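Local coordinates for hydroxylase (Rhodococcus sp., PDB 2OR0), which probably acts as a flavin-dependent hydroxylase related to the acyl-CoA dehydrogenases, taking reduced flavin and molecular oxygen as co-substrates, at residues A130-P135 against S153-T158; Y192-D197 against G208-I213; I305-V310 against A345-R350. All coordinates share one frame; numbering follows the deposited sequence.

Contact 1 of 3, residues A130-P135 against S153-T158; sequences ASPYAP and SFSSGT
In the central beta domain of the acyl-CoA dehydrogenase fold, Ser131 and Ser155 tie the loop that follows strand 129-130 to the end of strand 145-155. In relatives of this family, the corresponding loops lie beside the flavin, so a similar place here is probable. Ser155 leads out of its strand into a type II turn that ends at Thr158, with Gly157 at the third position. Ser155 OG stands opposite its backbone N (chi1 -176°), which carries the hydroxyl across to donate to Ser131 O at 2.7 Å. The donor arrives tilted 29° from the carbonyl plane. This acceptor belongs to the cis peptide before Pro132, whose ring turns against the strand and brings CG to 3.2 Å from Ser153 O. One residue before Ser131, the methyl of Ala130 lies against the neighbouring hydroxyls of Ser155 and Thr158, with CB 3.4 Å from Ser155 OG and 3.5 Å from Thr158 OG1. The Ser156 hydroxyl is taken up elsewhere, by Ser209 and Trp97, while its carbonyl faces the loop. A water completes the junction among these mostly buried polar groups: it accepts from Ser131 N and donates to Ser156 O, both atoms lying 2.7 Å from the water oxygen.

Contact 2 of 3, residues Y192-D197 against G208-I213; sequences YQIVED and GSKDLI
Lys210 and Glu196 form the polar end of this contact: Lys210 NZ donates to Glu196 OE1 at 3.0 Å, on the syn lone pair of that oxygen, and more weakly to OE2. The lysine is extended beyond CG, whereas the glutamate bends at chi2 (-49°), bringing the carboxylate back although the side chain leaves the backbone pointing away from the partner strand. On its way the lysine passes Ile194, with CD 3.7 Å from Ile194 CG2. Leu212 also packs on Ile194 and branches between two neighbours. Its CD1 sits over one face of the Tyr192 ring, 26° off the ring normal, and its CD2 packs 3.7 Å from Ile194 CG1, the leucine and isoleucine running side by side in the same direction. Beneath these side chains lies an antiparallel beta ladder, in which strand 193-195 forms an edge of the mixed sheet against strand 210-214. Gln193 and Ile213 make a hydrogen-bonded pair, Gln193 N reaching Ile213 O at 3.0 Å and Ile213 N returning to Gln193 O at 2.8 Å; Ile194 and Leu212 are the non-hydrogen-bonded pair that follows. On the opposite face from Leu212, the Gln193 amide runs alongside Ile213, and Val195 CG2 meets Ile213 CD1 at 3.8 Å. The ammonium of Lys210 has a stronger partner in Asp159, which fixes it from outside the ladder. An alanine in place of Lys210 would probably leave the carboxylates of Glu196 and Asp159 without their shared cation and uncover the flank of Ile194. Further out, Thr198 OG1 is hydrogen-bonded to both Val195 O and Asp211 N, and Arg151 of strand 145-155 holds Asp211 OD2 in a salt bridge.

Contact 3 of 3, residues I305-V310 against A345-R350; sequences INASRV and AWRAVR
Ser308 meets Arg347 and Ala348 where two nearly antiparallel helices run together, their local axes 8.2 Å apart and 156° between directions. Small side chains at Ala307, Ser308 and Ala348 permit this close approach, and the CA atoms of Ile305 and Ala348 come within 4.6 Å. The serine hydroxyl lies beside its own backbone N (chi1 -65°), a setting that turns it across the interface. There OG bonds to Ala344 O, its strongest partner, and accepts a bent, long bond from Arg347 NH1 at 3.3 Å. Arg347 starts out extended, then folds at chi3 (-53°); the turn carries the guanidinium back toward helix 292-324. Its stem does part of the packing, with CD 4.0 Å from Ala307 CB and CB 3.3 Å from Ser308 OG. Ser308 OG lies tilted out of the guanidinium plane, while Ser308 CA meets the edge of that group. One turn earlier in helix 292-324, Ile305 CG1 rests 4.1 Å from Ala348 O. Both segments belong to the helical C-terminal domain: helix 250-277 packs on Ile305 and Ala348 through Thr266, while helix 370-381 covers the other side of helix 331-356 at Ala345, Trp346 and Val349.

How the contacts relate
The three contacts follow one another along the chain, each closing before the next opens. Contacts 1 and 2 adjoin, their centres 9 Å apart, because strands 145-155 and 210-214 are neighbours in one mixed sheet; Ser155 N meets Lys210 O at 3.1 Å, a probable hydrogen bond. Contact 3 lies across the centre of the chain, between helices 292-324 and 331-356, with its centre about 25 Å from that of contact 1 and 31 Å from that of contact 2, and touches neither. Contacts 1 and 2 thus lie in the central beta domain and contact 3 in the C-terminal helical domain, two of the three domains of the acyl-CoA dehydrogenase fold.

Contact 1 of 3, residues A130-P135 against S153-T158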
loop_
_atom_site.group_PDB
_atom_site.type_symbol
_atom_site.label_atom_id
_atom_site.label_comp_id
_atom_site.label_asym_id
_atom_site.label_seq_id
_atom_site.Cartn_x
_atom_site.Cartn_y
_atom_site.Cartn_z
ATOM N N ALA A 130 0.116 -12.197 -1.129
ATOM C CA ALA A 130 1.251 -11.405 -0.631
ATOM C C ALA A 130 2.072 -10.868 -1.785
ATOM O O ALA A 130 2.004 -11.380 -2.911
ATOM C CB ALA A 130 2.154 -12.255 0.306
ATOM N N SER A 131 2.823 -9.812 -1.506
ATOM C CA SER A 131 3.773 -9.164 -2.395
ATOM C C SER A 131 5.191 -9.661 -2.048
ATOM O O SER A 131 5.363 -10.592 -1.252
ATOM C CB SER A 131 3.678 -7.631 -2.173
ATOM O OG SER A 131 4.037 -7.274 -0.821
ATOM N N PRO A 132 6.234 -8.960 -2.534
ATOM C CA PRO A 132 6.422 -7.740 -3.342
ATOM C C PRO A 132 6.543 -7.886 -4.848
ATOM O O PRO A 132 6.998 -8.914 -5.360
ATOM C CB PRO A 132 7.743 -7.204 -2.811
ATOM C CG PRO A 132 8.544 -8.476 -2.597
ATOM C CD PRO A 132 7.540 -9.508 -2.090
ATOM N N TYR A 133 6.195 -6.806 -5.541
ATOM C CA TYR A 133 6.433 -6.683 -6.974
ATOM C C TYR A 133 7.888 -6.447 -7.355
ATOM O O TYR A 133 8.212 -6.562 -8.531
ATOM C CB TYR A 133 5.614 -5.531 -7.541
ATOM C CG TYR A 133 4.131 -5.787 -7.529
ATOM C CD1 TYR A 133 3.576 -6.781 -8.318
ATOM C CD2 TYR A 133 3.278 -5.020 -6.725
ATOM C CE1 TYR A 133 2.202 -7.010 -8.319
ATOM C CE2 TYR A 133 1.888 -5.232 -6.732
ATOM C CZ TYR A 133 1.359 -6.235 -7.539
ATOM O OH TYR A 133 -0.014 -6.475 -7.547
ATOM N N ALA A 134 8.749 -6.082 -6.399
ATOM C CA ALA A 134 10.173 -5.871 -6.708
ATOM C C ALA A 134 10.706 -7.085 -7.471
ATOM O O ALA A 134 10.461 -8.216 -7.071
ATOM C CB ALA A 134 11.002 -5.627 -5.439
ATOM N N PRO A 135 11.395 -6.848 -8.595
ATOM C CA PRO A 135 11.819 -7.937 -9.479
ATOM C C PRO A 135 13.084 -8.648 -8.958
ATOM O O PRO A 135 14.114 -8.689 -9.659
ATOM C CB PRO A 135 12.099 -7.211 -10.787
ATOM C CG PRO A 135 12.574 -5.878 -10.362
ATOM C CD PRO A 135 11.787 -5.530 -9.123
ATOM N N SER A 153 12.202 -9.422 -0.266
ATOM C CA SER A 153 11.963 -8.911 1.080
ATOM C C SER A 153 10.686 -8.065 1.123
ATOM O O SER A 153 10.116 -7.753 0.071
ATOM C CB SER A 153 13.176 -8.076 1.521
ATOM O OG SER A 153 13.427 -7.093 0.549
ATOM N N PHE A 154 10.255 -7.682 2.334
ATOM C CA PHE A 154 9.102 -6.793 2.526
ATOM C C PHE A 154 7.796 -7.433 2.017
ATOM O O PHE A 154 6.984 -6.756 1.386
ATOM C CB PHE A 154 9.334 -5.423 1.846
ATOM C CG PHE A 154 8.807 -4.204 2.626
ATOM C CD1 PHE A 154 9.605 -3.046 2.751
ATOM C CD2 PHE A 154 7.507 -4.172 3.175
ATOM C CE1 PHE A 154 9.117 -1.886 3.432
ATOM C CE2 PHE A 154 7.029 -3.037 3.868
ATOM C CZ PHE A 154 7.827 -1.897 3.996
ATOM N N SER A 155 7.591 -8.722 2.310
ATOM C CA SER A 155 6.335 -9.388 1.941
ATOM C C SER A 155 5.259 -9.144 3.005
ATOM O O SER A 155 5.059 -9.966 3.892
ATOM C CB SER A 155 6.566 -10.890 1.719
ATOM O OG SER A 155 5.377 -11.543 1.280
ATOM N N SER A 156 4.561 -8.006 2.916
ATOM C CA SER A 156 3.655 -7.568 3.990
ATOM C C SER A 156 2.489 -8.523 4.188
ATOM O O SER A 156 1.879 -8.940 3.211
ATOM C CB SER A 156 3.106 -6.156 3.690
ATOM O OG SER A 156 4.163 -5.239 3.534
ATOM N N GLY A 157 2.164 -8.842 5.447
ATOM C CA GLY A 157 1.006 -9.689 5.766
ATOM C C GLY A 157 1.155 -11.151 5.341
ATOM O O GLY A 157 0.186 -11.902 5.347
ATOM N N THR A 158 2.378 -11.558 4.995
ATOM C CA THR A 158 2.632 -12.826 4.297
ATOM C C THR A 158 2.162 -14.097 5.028
ATOM O O THR A 158 1.707 -15.043 4.372
ATOM C CB THR A 158 4.116 -12.933 3.826
ATOM O OG1 THR A 158 4.205 -13.832 2.723
ATOM C CG2 THR A 158 5.070 -13.367 4.943
HETATM O O HOH W 1 1.992 -8.306 0.578
#

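Contact 2 of 3, residues Y192-D197 against G208-I213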
loop_
_atom_site.group_PDB
_atom_site.type_symbol
_atom_site.label_atom_id
_atom_site.label_comp_id
_atom_site.label_asym_id
_atom_site.label_seq_id
_atom_site.Cartn_x
_atom_site.Cartn_y
_atom_site.Cartn_z
ATOM N N TYR A 192 6.765 -21.752 -2.015
ATOM C CA TYR A 192 7.824 -20.867 -1.474
ATOM C C TYR A 192 7.978 -20.997 0.024
ATOM O O TYR A 192 7.203 -21.680 0.692
ATOM C CB TYR A 192 7.629 -19.391 -1.890
ATOM C CG TYR A 192 6.279 -18.787 -1.493
ATOM C CD1 TYR A 192 6.070 -18.261 -0.217
ATOM C CD2 TYR A 192 5.226 -18.740 -2.401
ATOM C CE1 TYR A 192 4.845 -17.708 0.148
ATOM C CE2 TYR A 192 3.998 -18.200 -2.054
ATOM C CZ TYR A 192 3.808 -17.682 -0.777
ATOM O OH TYR A 192 2.582 -17.137 -0.430
ATOM N N GLN A 193 8.997 -20.325 0.535
ATOM C CA GLN A 193 9.358 -20.398 1.934
ATOM C C GLN A 193 9.356 -18.977 2.506
ATOM O O GLN A 193 9.935 -18.069 1.926
ATOM C CB GLN A 193 10.764 -21.044 2.087
ATOM C CG GLN A 193 11.315 -21.054 3.527
ATOM C CD GLN A 193 12.872 -21.029 3.648
ATOM O OE1 GLN A 193 13.424 -21.055 4.777
ATOM N NE2 GLN A 193 13.570 -20.977 2.508
ATOM N N ILE A 194 8.704 -18.833 3.649
ATOM C CA ILE A 194 8.686 -17.598 4.435
ATOM C C ILE A 194 9.888 -17.688 5.383
ATOM O O ILE A 194 9.978 -18.626 6.179
ATOM C CB ILE A 194 7.359 -17.463 5.251
ATOM C CG1 ILE A 194 6.140 -17.307 4.316
ATOM C CG2 ILE A 194 7.415 -16.274 6.219
ATOM C CD1 ILE A 194 4.755 -17.413 5.023
ATOM N N VAL A 195 10.819 -16.747 5.282
ATOM C CA VAL A 195 12.012 -16.771 6.146
ATOM C C VAL A 195 11.734 -16.081 7.486
ATOM O O VAL A 195 11.454 -14.879 7.524
ATOM C CB VAL A 195 13.236 -16.188 5.425
ATOM C CG1 VAL A 195 14.539 -16.450 6.211
ATOM C CG2 VAL A 195 13.353 -16.777 4.046
ATOM N N GLU A 196 11.805 -16.843 8.583
ATOM C CA GLU A 196 11.591 -16.290 9.931
ATOM C C GLU A 196 12.718 -15.344 10.355
ATOM O O GLU A 196 13.835 -15.425 9.841
ATOM C CB GLU A 196 11.426 -17.417 10.985
ATOM C CG GLU A 196 10.083 -18.172 10.943
ATOM C CD GLU A 196 8.845 -17.236 10.913
ATOM O OE1 GLU A 196 8.731 -16.327 11.783
ATOM O OE2 GLU A 196 7.989 -17.414 10.015
ATOM N N ASP A 197 12.408 -14.444 11.285
ATOM C CA ASP A 197 13.389 -13.482 11.838
ATOM C C ASP A 197 14.018 -12.529 10.814
ATOM O O ASP A 197 15.162 -12.103 10.946
ATOM C CB ASP A 197 14.452 -14.221 12.681
ATOM C CG ASP A 197 13.821 -15.142 13.709
ATOM O OD1 ASP A 197 13.027 -14.645 14.540
ATOM O OD2 ASP A 197 14.074 -16.374 13.677
ATOM N N GLY A 208 4.541 -7.860 9.659
ATOM C CA GLY A 208 5.231 -9.118 9.460
ATOM C C GLY A 208 5.685 -9.248 8.035
ATOM O O GLY A 208 5.414 -10.264 7.411
ATOM N N SER A 209 6.397 -8.230 7.532
ATOM C CA SER A 209 6.829 -8.179 6.150
ATOM C C SER A 209 8.142 -8.952 5.917
ATOM O O SER A 209 9.165 -8.391 5.507
ATOM C CB SER A 209 6.930 -6.731 5.675
ATOM O OG SER A 209 5.703 -6.039 5.871
ATOM N N LYS A 210 8.064 -10.255 6.140
ATOM C CA LYS A 210 9.208 -11.181 6.070
ATOM C C LYS A 210 9.725 -11.411 4.649
ATOM O O LYS A 210 9.047 -11.062 3.672
ATOM C CB LYS A 210 8.823 -12.513 6.734
ATOM C CG LYS A 210 8.656 -12.410 8.259
ATOM C CD LYS A 210 7.877 -13.609 8.789
ATOM C CE LYS A 210 7.423 -13.430 10.217
ATOM N NZ LYS A 210 6.561 -14.592 10.592
ATOM N N ASP A 211 10.953 -11.934 4.553
ATOM C CA ASP A 211 11.527 -12.392 3.298
ATOM C C ASP A 211 10.843 -13.680 2.833
ATOM O O ASP A 211 10.407 -14.501 3.653
ATOM C CB ASP A 211 13.029 -12.691 3.465
ATOM C CG ASP A 211 13.892 -11.420 3.600
ATOM O OD1 ASP A 211 13.364 -10.286 3.835
ATOM O OD2 ASP A 211 15.127 -11.567 3.483
ATOM N N LEU A 212 10.787 -13.858 1.520
ATOM C CA LEU A 212 10.361 -15.110 0.899
ATOM C C LEU A 212 11.498 -15.641 0.030
ATOM O O LEU A 212 12.160 -14.870 -0.656
ATOM C CB LEU A 212 9.145 -14.878 -0.020
ATOM C CG LEU A 212 7.811 -14.273 0.449
ATOM C CD1 LEU A 212 6.750 -14.429 -0.637
ATOM C CD2 LEU A 212 7.303 -14.857 1.763
ATOM N N ILE A 213 11.681 -16.962 0.033
ATOM C CA ILE A 213 12.671 -17.634 -0.825
ATOM C C ILE A 213 12.001 -18.665 -1.740
ATOM O O ILE A 213 11.149 -19.436 -1.293
ATOM C CB ILE A 213 13.776 -18.354 0.003
ATOM C CG1 ILE A 213 14.772 -17.330 0.547
ATOM C CG2 ILE A 213 14.598 -19.326 -0.892
ATOM C CD1 ILE A 213 15.851 -17.953 1.454
#

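Contact 3 of 3, residues I305-V310 against A345-R350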
loop_
_atom_site.group_PDB
_atom_site.type_symbol
_atom_site.label_atom_id
_atom_site.label_comp_id
_atom_site.label_asym_id
_atom_site.label_seq_id
_atom_site.Cartn_x
_atom_site.Cartn_y
_atom_site.Cartn_z
ATOM N N ILE A 305 -1.077 17.500 6.642
ATOM C CA ILE A 305 -1.606 16.149 6.539
ATOM C C ILE A 305 -2.906 16.152 5.716
ATOM O O ILE A 305 -3.128 15.269 4.869
ATOM C CB ILE A 305 -1.842 15.548 7.961
ATOM C CG1 ILE A 305 -0.481 15.310 8.695
ATOM C CG2 ILE A 305 -2.699 14.273 7.890
ATOM C CD1 ILE A 305 -0.629 14.965 10.193
ATOM N N ASN A 306 -3.780 17.138 5.952
ATOM C CA ASN A 306 -5.006 17.236 5.123
ATOM C C ASN A 306 -4.652 17.479 3.666
ATOM O O ASN A 306 -5.241 16.854 2.800
ATOM C CB ASN A 306 -5.974 18.333 5.590
ATOM C CG ASN A 306 -7.110 18.546 4.593
ATOM O OD1 ASN A 306 -7.031 19.405 3.709
ATOM N ND2 ASN A 306 -8.111 17.713 4.677
ATOM N N ALA A 307 -3.693 18.375 3.394
ATOM C CA ALA A 307 -3.270 18.628 2.018
ATOM C C ALA A 307 -2.832 17.342 1.296
ATOM O O ALA A 307 -3.061 17.201 0.080
ATOM C CB ALA A 307 -2.200 19.684 1.924
ATOM N N SER A 308 -2.245 16.408 2.048
ATOM C CA SER A 308 -1.793 15.130 1.459
ATOM C C SER A 308 -2.963 14.229 1.121
ATOM O O SER A 308 -3.012 13.657 0.012
ATOM C CB SER A 308 -0.834 14.396 2.397
ATOM O OG SER A 308 0.373 15.141 2.562
ATOM N N ARG A 309 -3.879 14.077 2.080
ATOM C CA ARG A 309 -5.092 13.276 1.892
ATOM C C ARG A 309 -5.853 13.733 0.627
ATOM O O ARG A 309 -6.129 12.913 -0.255
ATOM C CB ARG A 309 -6.001 13.355 3.125
ATOM C CG ARG A 309 -7.455 12.844 2.876
ATOM C CD ARG A 309 -8.360 13.121 4.097
ATOM N NE ARG A 309 -8.249 12.068 5.125
ATOM C CZ ARG A 309 -9.067 11.028 5.227
ATOM N NH1 ARG A 309 -10.088 10.902 4.382
ATOM N NH2 ARG A 309 -8.877 10.126 6.184
ATOM N N VAL A 310 -6.130 15.032 0.518
ATOM C CA VAL A 310 -6.958 15.552 -0.579
ATOM C C VAL A 310 -6.244 15.458 -1.906
ATOM O O VAL A 310 -6.860 15.086 -2.904
ATOM C CB VAL A 310 -7.510 17.011 -0.338
ATOM C CG1 VAL A 310 -8.230 17.105 1.030
ATOM C CG2 VAL A 310 -6.420 18.023 -0.418
ATOM N N ALA A 345 3.069 11.573 0.586
ATOM C CA ALA A 345 3.702 10.787 1.663
ATOM C C ALA A 345 4.700 11.644 2.466
ATOM O O ALA A 345 4.656 11.666 3.696
ATOM C CB ALA A 345 4.397 9.531 1.105
ATOM N N TRP A 346 5.566 12.364 1.766
ATOM C CA TRP A 346 6.609 13.127 2.412
ATOM C C TRP A 346 6.048 14.271 3.301
ATOM O O TRP A 346 6.518 14.482 4.426
ATOM C CB TRP A 346 7.584 13.695 1.379
ATOM C CG TRP A 346 8.596 12.647 0.878
ATOM C CD1 TRP A 346 8.355 11.591 -0.007
ATOM C CD2 TRP A 346 9.986 12.551 1.240
ATOM N NE1 TRP A 346 9.538 10.887 -0.231
ATOM C CE2 TRP A 346 10.535 11.439 0.536
ATOM C CE3 TRP A 346 10.826 13.310 2.074
ATOM C CZ2 TRP A 346 11.879 11.076 0.645
ATOM C CZ3 TRP A 346 12.181 12.937 2.191
ATOM C CH2 TRP A 346 12.682 11.831 1.476
ATOM N N ARG A 347 5.055 14.986 2.765
ATOM C CA ARG A 347 4.396 16.095 3.455
ATOM C C ARG A 347 3.807 15.626 4.788
ATOM O O ARG A 347 3.980 16.275 5.807
ATOM C CB ARG A 347 3.299 16.721 2.547
ATOM C CG ARG A 347 2.728 18.074 3.061
ATOM C CD ARG A 347 1.650 18.632 2.097
ATOM N NE ARG A 347 2.148 18.715 0.715
ATOM C CZ ARG A 347 1.775 17.915 -0.288
ATOM N NH1 ARG A 347 0.865 16.964 -0.111
ATOM N NH2 ARG A 347 2.310 18.076 -1.475
ATOM N N ALA A 348 3.128 14.492 4.753
ATOM C CA ALA A 348 2.417 13.945 5.899
ATOM C C ALA A 348 3.413 13.463 6.943
ATOM O O ALA A 348 3.269 13.753 8.134
ATOM C CB ALA A 348 1.530 12.816 5.441
ATOM N N VAL A 349 4.462 12.773 6.504
ATOM C CA VAL A 349 5.487 12.335 7.461
ATOM C C VAL A 349 6.219 13.502 8.133
ATOM O O VAL A 349 6.396 13.488 9.360
ATOM C CB VAL A 349 6.468 11.301 6.874
ATOM C CG1 VAL A 349 7.514 10.924 7.930
ATOM C CG2 VAL A 349 5.692 10.051 6.416
ATOM N N ARG A 350 6.629 14.501 7.351
ATOM C CA ARG A 350 7.266 15.667 7.938
ATOM C C ARG A 350 6.369 16.366 8.983
ATOM O O ARG A 350 6.872 16.862 10.001
ATOM C CB ARG A 350 7.677 16.693 6.886
ATOM C CG ARG A 350 8.957 16.313 6.097
ATOM C CD ARG A 350 9.500 17.527 5.313
ATOM N NE ARG A 350 10.623 17.143 4.451
ATOM C CZ ARG A 350 10.526 16.940 3.139
ATOM N NH1 ARG A 350 9.346 17.097 2.529
ATOM N NH2 ARG A 350 11.610 16.582 2.430
#